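Local coordinates for protein glucose dehydrogenase (Haloferax mediterranei, PDB 2B5W) that catalyses the NAD(P)+-dependent oxidation of D-glucose, with a preference for NADP+, using a catalytic zinc ion and working as a homodimer, at residues M1-V6 against H58-H63; G122-F127 against T350-S355; W171-A176 against K197-L202. The protein carries 1 engineered substitution. One frame throughout, in Å; residues are numbered along the deposited sequence.

How the contacts relate
From the N terminus, the chain first closes a loop at contact 1, where strand 2-7 takes strand 58-60 as its antiparallel partner after helix 39-46 and other strands have intervened. Contact 2 closes the longest loop of the three, bringing 350-355, near the C terminus, back to 122-127. Contact 3 closes within that long excursion, joining the two strands of a beta-alpha-beta unit in the nucleotide-binding domain. Contacts 1 and 2 adjoin, their centres about 9 Å apart, and Ile4 N lies 2.9 Å from Met124 O, a probable hydrogen bond. Contact 3 lies across the chain's centre, about 41 Å from contact 1 between centres.

Contact 1: M1-V6 against H58-H63; sequences MKAIAV and HLVLGH. With ZN (zinc ion), chain B.
Ala5 and Val60 form a non-hydrogen-bonded antiparallel pair, their CA atoms 4.0 Å apart, and the next pair, Val6 with Leu59, is hydrogen-bonded, while the short strand segments run at 134° to each other. Val6 N gives its hydrogen to Leu59 O, and Leu59 N returns one to Val6 O at 3.0 Å. Past the end of strand 58-60 the pairing continues into the loop: Leu61 N hydrogen-bonds to Ile4 O at 3.0 Å. Ala3 and Ala5 meet Val60 on one face. The methyl CG2 of Val60 touches Ala3 CB at 4.0 Å, and the same methyl lies in plane at the edge of the His58 ring. Ala5 CB comes to His58 CD2 at 3.9 Å. On the other face Val6 and Leu59 lie side by side, with Val6 CG2 3.9 Å from Leu59 CB. Leu61 crosses Val6 at about a right angle; Val6 CG1, anti to its carbonyl carbon (chi1 -72°), meets both methyls of Leu61, CD1 at 3.9 Å among them. Helix 39-46 packs on this face, Ile45 against Val6 and Val44 against Leu59 and Leu61. The His58 ring is stacked with His121 and hydrogen-bonded through NE2 to Lys18 NZ. Two residues beyond Leu61, His63 binds the catalytic zinc ion through NE2, alongside Cys38, an engineered residue, and Glu64. Backbone bonds and mostly aliphatic side chains thus fasten the N-terminal strand to the chain leading into the zinc site, and three main-chain hydrogen bonds satisfy the groups they join at this buried seam.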
loop_
_atom_site.group_PDB
_atom_site.type_symbol
_atom_site.label_atom_id
_atom_site.label_comp_id
_atom_site.label_asym_id
_atom_site.label_seq_id
_atom_site.Cartn_x
_atom_site.Cartn_y
_atom_site.Cartn_z
ATOM N N MET A 1 -22.236 -29.570 27.839
ATOM C CA MET A 1 -21.596 -28.328 28.299
ATOM C C MET A 1 -22.409 -27.102 27.890
ATOM O O MET A 1 -23.193 -27.142 26.942
ATOM C CB MET A 1 -20.232 -28.208 27.708
ATOM C CG MET A 1 -20.240 -27.885 26.277
ATOM S SD MET A 1 -18.642 -27.768 25.687
ATOM C CE MET A 1 -18.801 -27.516 24.095
ATOM N N LYS A 2 -22.152 -26.008 28.606
ATOM C CA LYS A 2 -22.790 -24.729 28.349
ATOM C C LYS A 2 -22.013 -23.961 27.297
ATOM O O LYS A 2 -20.808 -24.097 27.230
ATOM C CB LYS A 2 -22.920 -23.890 29.606
ATOM C CG LYS A 2 -24.058 -24.439 30.533
ATOM C CD LYS A 2 -24.266 -23.683 31.841
ATOM C CE LYS A 2 -25.348 -24.365 32.698
ATOM N NZ LYS A 2 -25.547 -23.710 34.027
ATOM N N ALA A 3 -22.723 -23.188 26.490
ATOM C CA ALA A 3 -22.102 -22.307 25.485
ATOM C C ALA A 3 -22.982 -21.065 25.300
ATOM O O ALA A 3 -24.175 -21.080 25.617
ATOM C CB ALA A 3 -21.937 -23.022 24.203
ATOM N N ILE A 4 -22.392 -19.985 24.800
ATOM C CA ILE A 4 -23.094 -18.743 24.541
ATOM C C ILE A 4 -23.205 -18.594 23.032
ATOM O O ILE A 4 -22.200 -18.641 22.329
ATOM C CB ILE A 4 -22.341 -17.523 25.154
ATOM C CG1 ILE A 4 -22.139 -17.711 26.663
ATOM C CG2 ILE A 4 -23.091 -16.249 24.845
ATOM C CD1 ILE A 4 -23.379 -17.889 27.470
ATOM N N ALA A 5 -24.431 -18.443 22.536
ATOM C CA ALA A 5 -24.697 -18.504 21.102
ATOM C C ALA A 5 -25.707 -17.454 20.668
ATOM O O ALA A 5 -26.458 -16.937 21.490
ATOM C CB ALA A 5 -25.210 -19.860 20.734
ATOM N N VAL A 6 -25.681 -17.127 19.381
ATOM C CA VAL A 6 -26.788 -16.359 18.767
ATOM C C VAL A 6 -27.671 -17.387 18.019
ATOM O O VAL A 6 -27.185 -18.348 17.415
ATOM C CB VAL A 6 -26.291 -15.241 17.828
ATOM C CG1 VAL A 6 -25.673 -14.086 18.637
ATOM C CG2 VAL A 6 -25.305 -15.753 16.787
ATOM N N HIS A 58 -27.788 -22.246 15.286
ATOM C CA HIS A 58 -27.158 -21.255 16.151
ATOM C C HIS A 58 -25.705 -21.090 15.727
ATOM O O HIS A 58 -25.189 -21.890 14.936
ATOM C CB HIS A 58 -27.223 -21.730 17.609
ATOM C CG HIS A 58 -26.368 -22.928 17.895
ATOM N ND1 HIS A 58 -26.755 -24.218 17.599
ATOM C CD2 HIS A 58 -25.110 -23.028 18.399
ATOM C CE1 HIS A 58 -25.792 -25.057 17.933
ATOM N NE2 HIS A 58 -24.785 -24.359 18.432
ATOM N N LEU A 59 -25.068 -20.071 16.289
ATOM C CA LEU A 59 -23.639 -19.882 16.164
ATOM C C LEU A 59 -23.093 -19.593 17.568
ATOM O O LEU A 59 -23.487 -18.621 18.199
ATOM C CB LEU A 59 -23.338 -18.708 15.250
ATOM C CG LEU A 59 -21.863 -18.268 15.191
ATOM C CD1 LEU A 59 -21.025 -19.356 14.579
ATOM C CD2 LEU A 59 -21.752 -17.015 14.402
ATOM N N VAL A 60 -22.211 -20.462 18.046
ATOM C CA VAL A 60 -21.510 -20.178 19.310
ATOM C C VAL A 60 -20.570 -19.000 19.051
ATOM O O VAL A 60 -19.825 -19.006 18.045
ATOM C CB VAL A 60 -20.719 -21.381 19.809
ATOM C CG1 VAL A 60 -19.852 -21.010 21.003
ATOM C CG2 VAL A 60 -21.669 -22.546 20.192
ATOM N N LEU A 61 -20.643 -17.978 19.899
ATOM C CA LEU A 61 -19.865 -16.780 19.716
ATOM C C LEU A 61 -18.440 -16.950 20.252
ATOM O O LEU A 61 -18.148 -17.918 20.927
ATOM C CB LEU A 61 -20.538 -15.617 20.417
ATOM C CG LEU A 61 -21.918 -15.186 19.896
ATOM C CD1 LEU A 61 -22.485 -14.143 20.866
ATOM C CD2 LEU A 61 -21.798 -14.636 18.500
ATOM N N GLY A 62 -17.604 -15.956 19.943
ATOM C CA GLY A 62 -16.300 -15.788 20.556
ATOM C C GLY A 62 -15.158 -16.256 19.680
ATOM O O GLY A 62 -15.071 -17.433 19.315
ATOM N N HIS A 63 -14.219 -15.346 19.430
ATOM C CA HIS A 63 -13.032 -15.695 18.649
ATOM C C HIS A 63 -11.742 -15.304 19.376
ATOM O O HIS A 63 -10.656 -15.533 18.859
ATOM C CB HIS A 63 -13.072 -15.002 17.275
ATOM C CG HIS A 63 -13.172 -13.523 17.385
ATOM N ND1 HIS A 63 -14.373 -12.877 17.609
ATOM C CD2 HIS A 63 -12.214 -12.562 17.393
ATOM C CE1 HIS A 63 -14.147 -11.584 17.769
ATOM N NE2 HIS A 63 -12.844 -11.364 17.664
HETATM ZN ZN ZN B . -12.143 -9.624 18.549
#

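Contact 2: G122-F127 against T350-S355; sequences GYMSEF and TAIEFS
The ring of Phe354 lies against the backbone of Met124 and Ser125, and its far end does most of the touching: CZ comes to 3.4 Å from Met124 C and 3.8 Å from Met124 CB. Ser125 O sits over one face, 3.7 Å above the ring plane and displaced toward the rim, and the same oxygen accepts a hydrogen bond from Thr32. Phe354 CG is anti to its carbonyl carbon (chi1 -73°), which carries the ring from the end of strand 349-353 to the turn. Met124 is the centre of an inverse gamma turn, and its side chain runs extended beyond CG to cross Ile352 at about a right angle. Its SD and CE both meet the Ile352 methyl CD1, CE at 4.0 Å. Further along, the CG of Glu126 lies 4.1 Å from Phe354 CD2; the carboxylate plane is inclined at 48° to the ring, and its OE1 accepts a hydrogen bond from the backbone N of Lys2. The Ser125 side chain leaves its backbone away from 350-355, and its OG donates to Phe127 O at 2.6 Å, from above the carbonyl plane. With an alanine in place of Phe354, the turn at Met124 and Ser125 would probably lose its aromatic backing, opening a gap beneath their peptide groups. Met124 also packs on Val35 and Val37 of strand 27-37 and on Ile4 of strand 2-7, with its side chain about 7 Å from that of the zinc ligand His63. The loop before strand 127-131 is thereby wedged between the N-terminal strand and strand 349-353, which pairs antiparallel with strand 27-37.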
loop_
_atom_site.group_PDB
_atom_site.type_symbol
_atom_site.label_atom_id
_atom_site.label_comp_id
_atom_site.label_asym_id
_atom_site.label_seq_id
_atom_site.Cartn_x
_atom_site.Cartn_y
_atom_site.Cartn_z
ATOM N N GLY A 122 -17.649 -20.739 17.586
ATOM C CA GLY A 122 -16.565 -20.071 18.288
ATOM C C GLY A 122 -16.174 -20.791 19.564
ATOM O O GLY A 122 -16.352 -22.011 19.701
ATOM N N TYR A 123 -15.654 -20.007 20.518
ATOM C CA TYR A 123 -14.979 -20.515 21.682
ATOM C C TYR A 123 -15.699 -20.274 23.019
ATOM O O TYR A 123 -15.203 -20.730 24.056
ATOM C CB TYR A 123 -13.570 -19.907 21.769
ATOM C CG TYR A 123 -12.723 -20.192 20.545
ATOM C CD1 TYR A 123 -12.459 -21.499 20.160
ATOM C CD2 TYR A 123 -12.190 -19.162 19.764
ATOM C CE1 TYR A 123 -11.703 -21.772 19.042
ATOM C CE2 TYR A 123 -11.461 -19.433 18.653
ATOM C CZ TYR A 123 -11.215 -20.737 18.291
ATOM O OH TYR A 123 -10.468 -21.049 17.173
ATOM N N MET A 124 -16.862 -19.611 22.989
ATOM C CA MET A 124 -17.617 -19.359 24.209
ATOM C C MET A 124 -18.393 -20.606 24.628
ATOM O O MET A 124 -19.625 -20.634 24.593
ATOM C CB MET A 124 -18.567 -18.169 24.060
ATOM C CG MET A 124 -17.850 -16.870 24.032
ATOM S SD MET A 124 -18.966 -15.476 23.950
ATOM C CE MET A 124 -17.746 -14.138 23.994
ATOM N N SER A 125 -17.655 -21.627 24.997
ATOM C CA SER A 125 -18.194 -22.880 25.486
ATOM C C SER A 125 -17.227 -23.368 26.532
ATOM O O SER A 125 -16.088 -22.918 26.573
ATOM C CB SER A 125 -18.368 -23.912 24.355
ATOM O OG SER A 125 -17.169 -24.188 23.659
ATOM N N GLU A 126 -17.653 -24.275 27.411
ATOM C CA GLU A 126 -16.769 -24.702 28.474
ATOM C C GLU A 126 -15.529 -25.423 27.973
ATOM O O GLU A 126 -14.495 -25.365 28.619
ATOM C CB GLU A 126 -17.546 -25.545 29.501
ATOM C CG GLU A 126 -18.606 -24.708 30.195
ATOM C CD GLU A 126 -19.381 -25.454 31.257
ATOM O OE1 GLU A 126 -20.249 -26.275 30.901
ATOM O OE2 GLU A 126 -19.145 -25.181 32.453
ATOM N N PHE A 127 -15.653 -26.104 26.837
ATOM C CA PHE A 127 -14.555 -26.821 26.183
ATOM C C PHE A 127 -14.602 -26.577 24.686
ATOM O O PHE A 127 -15.653 -26.312 24.106
ATOM C CB PHE A 127 -14.609 -28.333 26.427
ATOM C CG PHE A 127 -14.498 -28.717 27.861
ATOM C CD1 PHE A 127 -13.271 -29.056 28.428
ATOM C CD2 PHE A 127 -15.625 -28.683 28.673
ATOM C CE1 PHE A 127 -13.187 -29.379 29.771
ATOM C CE2 PHE A 127 -15.537 -28.990 30.012
ATOM C CZ PHE A 127 -14.326 -29.346 30.563
ATOM N N THR A 350 -14.235 -6.256 27.440
ATOM C CA THR A 350 -14.816 -7.218 28.371
ATOM C C THR A 350 -14.475 -8.609 27.961
ATOM O O THR A 350 -14.058 -8.841 26.836
ATOM C CB THR A 350 -16.327 -7.117 28.411
ATOM O OG1 THR A 350 -16.864 -7.424 27.120
ATOM C CG2 THR A 350 -16.819 -5.693 28.737
ATOM N N ALA A 351 -14.646 -9.526 28.888
ATOM C CA ALA A 351 -14.505 -10.939 28.636
ATOM C C ALA A 351 -15.460 -11.699 29.533
ATOM O O ALA A 351 -15.932 -11.169 30.522
ATOM C CB ALA A 351 -13.082 -11.411 28.910
ATOM N N ILE A 352 -15.701 -12.956 29.174
ATOM C CA ILE A 352 -16.444 -13.911 29.975
ATOM C C ILE A 352 -15.501 -14.992 30.466
ATOM O O ILE A 352 -14.762 -15.577 29.690
ATOM C CB ILE A 352 -17.568 -14.551 29.160
ATOM C CG1 ILE A 352 -18.537 -13.450 28.689
ATOM C CG2 ILE A 352 -18.307 -15.608 30.007
ATOM C CD1 ILE A 352 -19.480 -13.870 27.578
ATOM N N GLU A 353 -15.558 -15.268 31.758
ATOM C CA GLU A 353 -14.759 -16.290 32.393
ATOM C C GLU A 353 -15.574 -17.568 32.530
ATOM O O GLU A 353 -16.571 -17.591 33.260
ATOM C CB GLU A 353 -14.276 -15.829 33.761
ATOM C CG GLU A 353 -13.422 -16.875 34.476
ATOM C CD GLU A 353 -12.719 -16.309 35.658
ATOM O OE1 GLU A 353 -13.327 -16.273 36.738
ATOM O OE2 GLU A 353 -11.539 -15.945 35.504
ATOM N N PHE A 354 -15.122 -18.605 31.869
ATOM C CA PHE A 354 -15.701 -19.950 31.948
ATOM C C PHE A 354 -15.132 -20.810 33.074
ATOM O O PHE A 354 -15.830 -21.658 33.654
ATOM C CB PHE A 354 -15.555 -20.666 30.606
ATOM C CG PHE A 354 -16.489 -20.142 29.565
ATOM C CD1 PHE A 354 -16.223 -18.952 28.915
ATOM C CD2 PHE A 354 -17.654 -20.819 29.262
ATOM C CE1 PHE A 354 -17.118 -18.443 27.982
ATOM C CE2 PHE A 354 -18.548 -20.295 28.327
ATOM C CZ PHE A 354 -18.269 -19.114 27.713
ATOM N N SER A 355 -13.856 -20.587 33.386
ATOM C CA SER A 355 -13.167 -21.348 34.413
ATOM C C SER A 355 -11.863 -20.665 34.770
ATOM O O SER A 355 -11.399 -19.783 34.048
ATOM C CB SER A 355 -12.901 -22.761 33.927
ATOM O OG SER A 355 -11.806 -22.839 33.004
#

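Contact 3: W171-A176 against K197-L202; sequences WDPSSA and KGYENL. With K (potassium ion), chain E.
One face of the Tyr199 ring receives Ala176 CB, 3.9 Å from the ring centroid and 19° off its normal, a CH-pi contact. Ser174 C lies at the edge of this ring, near its plane, and Pro173 CB approaches CE1 obliquely at 3.7 Å. Pro173 CG in turn sits over one face of the Trp171 indole, displaced toward the rim. Lys197, bent at chi2 (-81°) and chi4, crosses the indole at about a right angle, with CE 3.9 Å from Trp171 CZ3, while its CD rests on the proline ring. The Tyr199 hydroxyl is hydrogen-bonded to Tyr163. The strands pair in parallel, Ser175 with Asn201 and Ala176 with Leu202. Ser174 O takes two hydrogens, from Glu200 N at 2.8 Å and Asn201 N at 3.1 Å, and Ala176 N gives one to Asn201 O. Both segments share a potassium ion, held by Asp172 OD1 at 2.7 Å together with the carbonyl oxygens of Pro173, Lys197 and Gly198. The ion draws three main-chain oxygens and a carboxylate together, probably offsetting their mutual repulsion, and so clasps the loops entering the two strands of this Rossmann-type beta-alpha-beta unit.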
loop_
_atom_site.group_PDB
_atom_site.type_symbol
_atom_site.label_atom_id
_atom_site.label_comp_id
_atom_site.label_asym_id
_atom_site.label_seq_id
_atom_site.Cartn_x
_atom_site.Cartn_y
_atom_site.Cartn_z
ATOM N N TRP A 171 12.806 4.314 6.007
ATOM C CA TRP A 171 11.670 4.980 6.603
ATOM C C TRP A 171 11.921 4.975 8.116
ATOM O O TRP A 171 12.142 3.924 8.730
ATOM C CB TRP A 171 10.392 4.210 6.288
ATOM C CG TRP A 171 9.088 4.849 6.707
ATOM C CD1 TRP A 171 8.616 6.105 6.383
ATOM C CD2 TRP A 171 8.067 4.240 7.497
ATOM N NE1 TRP A 171 7.381 6.308 6.941
ATOM C CE2 TRP A 171 7.006 5.168 7.615
ATOM C CE3 TRP A 171 7.940 2.993 8.127
ATOM C CZ2 TRP A 171 5.867 4.902 8.339
ATOM C CZ3 TRP A 171 6.819 2.737 8.817
ATOM C CH2 TRP A 171 5.785 3.680 8.910
ATOM N N ASP A 172 11.889 6.150 8.700
ATOM C CA ASP A 172 12.109 6.282 10.150
ATOM C C ASP A 172 11.043 7.268 10.670
ATOM O O ASP A 172 11.278 8.488 10.771
ATOM C CB ASP A 172 13.515 6.765 10.428
ATOM C CG ASP A 172 13.778 6.986 11.897
ATOM O OD1 ASP A 172 13.029 6.446 12.765
ATOM O OD2 ASP A 172 14.729 7.706 12.268
ATOM N N PRO A 173 9.870 6.741 10.969
ATOM C CA PRO A 173 8.730 7.579 11.328
ATOM C C PRO A 173 8.798 8.117 12.745
ATOM O O PRO A 173 9.425 7.504 13.628
ATOM C CB PRO A 173 7.553 6.617 11.215
ATOM C CG PRO A 173 8.139 5.259 11.502
ATOM C CD PRO A 173 9.502 5.312 10.960
ATOM N N SER A 174 8.156 9.251 12.944
ATOM C CA SER A 174 8.074 9.876 14.276
ATOM C C SER A 174 6.678 10.064 14.807
ATOM O O SER A 174 6.513 10.109 16.027
ATOM C CB SER A 174 8.782 11.232 14.264
ATOM O OG SER A 174 10.137 11.030 13.974
ATOM N N SER A 175 5.679 10.215 13.943
ATOM C CA SER A 175 4.303 10.435 14.370
ATOM C C SER A 175 3.410 9.285 13.968
ATOM O O SER A 175 3.525 8.750 12.858
ATOM C CB SER A 175 3.739 11.769 13.838
ATOM O OG SER A 175 3.885 11.867 12.419
ATOM N N ALA A 176 2.464 8.941 14.845
ATOM C CA ALA A 176 1.460 7.927 14.552
ATOM C C ALA A 176 0.094 8.327 15.056
ATOM O O ALA A 176 0.001 8.961 16.115
ATOM C CB ALA A 176 1.902 6.601 15.190
ATOM N N LYS A 197 9.785 0.962 16.106
ATOM C CA LYS A 197 9.968 2.123 15.241
ATOM C C LYS A 197 10.307 3.411 16.015
ATOM O O LYS A 197 10.797 4.394 15.417
ATOM C CB LYS A 197 8.720 2.405 14.396
ATOM C CG LYS A 197 8.374 1.351 13.343
ATOM C CD LYS A 197 9.180 1.484 12.108
ATOM C CE LYS A 197 8.928 0.348 11.127
ATOM N NZ LYS A 197 9.550 -0.929 11.578
ATOM N N GLY A 198 9.970 3.468 17.296
ATOM C CA GLY A 198 10.323 4.622 18.113
ATOM C C GLY A 198 9.573 5.882 17.772
ATOM O O GLY A 198 10.152 6.959 17.529
ATOM N N TYR A 199 8.265 5.774 17.736
ATOM C CA TYR A 199 7.403 6.944 17.546
ATOM C C TYR A 199 7.538 7.893 18.733
ATOM O O TYR A 199 7.715 7.456 19.874
ATOM C CB TYR A 199 5.955 6.556 17.461
ATOM C CG TYR A 199 5.661 5.664 16.293
ATOM C CD1 TYR A 199 5.537 6.205 15.016
ATOM C CD2 TYR A 199 5.442 4.302 16.460
ATOM C CE1 TYR A 199 5.258 5.392 13.908
ATOM C CE2 TYR A 199 5.157 3.485 15.340
ATOM C CZ TYR A 199 5.067 4.052 14.076
ATOM O OH TYR A 199 4.777 3.275 12.940
ATOM N N GLU A 200 7.525 9.171 18.412
ATOM C CA GLU A 200 7.711 10.252 19.387
ATOM C C GLU A 200 6.392 10.909 19.752
ATOM O O GLU A 200 6.209 11.316 20.904
ATOM C CB GLU A 200 8.680 11.292 18.798
ATOM C CG GLU A 200 10.063 10.719 18.486
ATOM C CD GLU A 200 10.993 11.728 17.843
ATOM O OE1 GLU A 200 10.620 12.919 17.730
ATOM O OE2 GLU A 200 12.110 11.324 17.457
ATOM N N ASN A 201 5.485 11.035 18.797
ATOM C CA ASN A 201 4.232 11.779 18.960
ATOM C C ASN A 201 3.056 10.916 18.535
ATOM O O ASN A 201 2.998 10.439 17.395
ATOM C CB ASN A 201 4.248 13.066 18.157
ATOM C CG ASN A 201 5.376 13.960 18.549
ATOM O OD1 ASN A 201 6.277 14.240 17.752
ATOM N ND2 ASN A 201 5.378 14.366 19.783
ATOM N N LEU A 202 2.165 10.656 19.479
ATOM C CA LEU A 202 0.999 9.814 19.269
ATOM C C LEU A 202 -0.331 10.584 19.368
ATOM O O LEU A 202 -0.497 11.484 20.198
ATOM C CB LEU A 202 1.005 8.659 20.279
ATOM C CG LEU A 202 2.229 7.769 20.307
ATOM C CD1 LEU A 202 2.141 6.847 21.548
ATOM C CD2 LEU A 202 2.400 7.027 19.022
HETATM K K K E . 11.597 6.948 15.043
#